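Local coordinates for protein carbohydrate deacetylase Agd3 (Neosartorya fumigata, PDB 6NWZ) that probably removes N-acetyl groups from the exopolysaccharide galactosaminogalactan as a zinc-binding carbohydrate esterase, a step required for fungal biofilm formation, at residues D442-W447 with A484-N489. Residues are numbered along the deposited sequence; the frame is centred on the assembly and turned at random.
Sequences DALQAW and AGMQVN
Met486 rests its thioether methyl against the CB of Trp447 and the flank of Leu444, where helix 441-449 packs against the turn leading into strand 487-492 of the mixed sheet, both within the deacetylase domain. All three participants are buried. Two measurements place the methyl: Met486 CE lies 4.0 Å from Trp447 CB and 4.2 Å from Leu444 CB, so it touches the CB atoms of two residues three apart (i, i+3) on the helix. The thioether gets there by bending: CG leaves anti to the backbone N (chi1 -161°), and the chain then turns at chi2 (73°) and chi3 (61°). The Met486 and Trp447 side chains cross at about a right angle; sulfur and methyl both lie near CE3 of the six-membered ring, Met486 SD being 4.1 Å from Trp447 CE3. Within the helix, Leu444 CD2 sits 3.6 Å above one face of the Trp447 indole, offset toward its rim. The indole's polar end is satisfied separately, by NE1 bonding to Gln395 OE1, while Val403 of helix 400-417 and Cys455 of strand 454-456 also touch the side chain. At the turn, Met486 N is hydrogen-bonded to Thr476 OG1.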
loop_
_atom_site.group_PDB
_atom_site.type_symbol
_atom_site.label_atom_id
_atom_site.label_comp_id
_atom_site.label_asym_id
_atom_site.label_seq_id
_atom_site.Cartn_x
_atom_site.Cartn_y
_atom_site.Cartn_z
ATOM N N ASP A 442 -16.179 23.648 10.289
ATOM C CA ASP A 442 -17.632 23.520 10.365
ATOM C C ASP A 442 -18.125 22.327 9.563
ATOM O O ASP A 442 -19.130 21.704 9.927
ATOM C CB ASP A 442 -18.312 24.794 9.862
ATOM C CG ASP A 442 -17.856 26.032 10.601
ATOM O OD1 ASP A 442 -17.333 25.894 11.726
ATOM O OD2 ASP A 442 -18.027 27.144 10.057
ATOM N N ALA A 443 -17.438 22.003 8.466
ATOM C CA ALA A 443 -17.815 20.841 7.674
ATOM C C ALA A 443 -17.475 19.551 8.407
ATOM O O ALA A 443 -18.308 18.643 8.501
ATOM C CB ALA A 443 -17.126 20.897 6.310
ATOM N N LEU A 444 -16.255 19.459 8.948
ATOM C CA LEU A 444 -15.854 18.260 9.680
ATOM C C LEU A 444 -16.751 18.009 10.886
ATOM O O LEU A 444 -17.007 16.852 11.238
ATOM C CB LEU A 444 -14.392 18.375 10.117
ATOM C CG LEU A 444 -13.350 18.557 9.010
ATOM C CD1 LEU A 444 -11.965 18.774 9.597
ATOM C CD2 LEU A 444 -13.346 17.361 8.079
ATOM N N GLN A 445 -17.236 19.074 11.530
ATOM C CA GLN A 445 -18.191 18.904 12.619
ATOM C C GLN A 445 -19.529 18.392 12.098
ATOM O O GLN A 445 -20.185 17.574 12.754
ATOM C CB GLN A 445 -18.373 20.224 13.369
ATOM C CG GLN A 445 -19.236 20.125 14.620
ATOM C CD GLN A 445 -18.540 19.403 15.759
ATOM O OE1 GLN A 445 -17.471 19.814 16.211
ATOM N NE2 GLN A 445 -19.145 18.318 16.227
ATOM N N ALA A 446 -19.952 18.863 10.921
ATOM C CA ALA A 446 -21.176 18.346 10.319
ATOM C C ALA A 446 -21.052 16.858 10.020
ATOM O O ALA A 446 -22.008 16.098 10.217
ATOM C CB ALA A 446 -21.510 19.127 9.049
ATOM N N TRP A 447 -19.882 16.422 9.540
ATOM C CA TRP A 447 -19.632 14.990 9.402
ATOM C C TRP A 447 -19.760 14.293 10.747
ATOM O O TRP A 447 -20.454 13.279 10.874
ATOM C CB TRP A 447 -18.235 14.724 8.830
ATOM C CG TRP A 447 -17.896 15.373 7.524
ATOM C CD1 TRP A 447 -18.675 16.219 6.791
ATOM C CD2 TRP A 447 -16.668 15.226 6.797
ATOM N NE1 TRP A 447 -18.008 16.610 5.656
ATOM C CE2 TRP A 447 -16.775 16.013 5.635
ATOM C CE3 TRP A 447 -15.490 14.504 7.018
ATOM C CZ2 TRP A 447 -15.750 16.099 4.697
ATOM C CZ3 TRP A 447 -14.475 14.591 6.087
ATOM C CH2 TRP A 447 -14.610 15.383 4.941
ATOM N N ALA A 484 -10.641 18.707 15.245
ATOM C CA ALA A 484 -9.694 17.696 15.686
ATOM C C ALA A 484 -10.400 16.365 15.885
ATOM O O ALA A 484 -11.480 16.309 16.479
ATOM C CB ALA A 484 -9.008 18.113 16.989
ATOM N N GLY A 485 -9.783 15.294 15.389
ATOM C CA GLY A 485 -10.233 13.938 15.641
ATOM C C GLY A 485 -10.613 13.151 14.406
ATOM O O GLY A 485 -10.713 11.919 14.481
ATOM N N MET A 486 -10.838 13.808 13.273
ATOM C CA MET A 486 -11.230 13.089 12.069
ATOM C C MET A 486 -10.028 12.359 11.481
ATOM O O MET A 486 -8.944 12.936 11.347
ATOM C CB MET A 486 -11.823 14.048 11.039
ATOM C CG MET A 486 -12.656 13.363 9.962
ATOM S SD MET A 486 -14.255 12.775 10.561
ATOM C CE MET A 486 -15.008 14.313 11.082
ATOM N N GLN A 487 -10.223 11.089 11.131
ATOM C CA GLN A 487 -9.147 10.252 10.611
ATOM C C GLN A 487 -9.150 10.310 9.086
ATOM O O GLN A 487 -10.133 9.922 8.445
ATOM C CB GLN A 487 -9.300 8.811 11.100
ATOM C CG GLN A 487 -8.163 7.888 10.683
ATOM C CD GLN A 487 -8.383 6.447 11.111
ATOM O OE1 GLN A 487 -9.066 6.175 12.097
ATOM N NE2 GLN A 487 -7.804 5.514 10.361
ATOM N N VAL A 488 -8.053 10.790 8.512
ATOM C CA VAL A 488 -7.894 10.900 7.067
ATOM C C VAL A 488 -6.994 9.761 6.609
ATOM O O VAL A 488 -5.785 9.768 6.864
ATOM C CB VAL A 488 -7.321 12.264 6.661
ATOM C CG1 VAL A 488 -7.145 12.332 5.149
ATOM C CG2 VAL A 488 -8.227 13.381 7.146
ATOM N N ASN A 489 -7.582 8.779 5.931
ATOM C CA ASN A 489 -6.798 7.666 5.415
ATOM C C ASN A 489 -6.254 8.004 4.030
ATOM O O ASN A 489 -6.949 8.630 3.225
ATOM C CB ASN A 489 -7.643 6.397 5.336
ATOM C CG ASN A 489 -8.307 6.054 6.655
ATOM O OD1 ASN A 489 -7.668 5.538 7.572
ATOM N ND2 ASN A 489 -9.602 6.337 6.755
#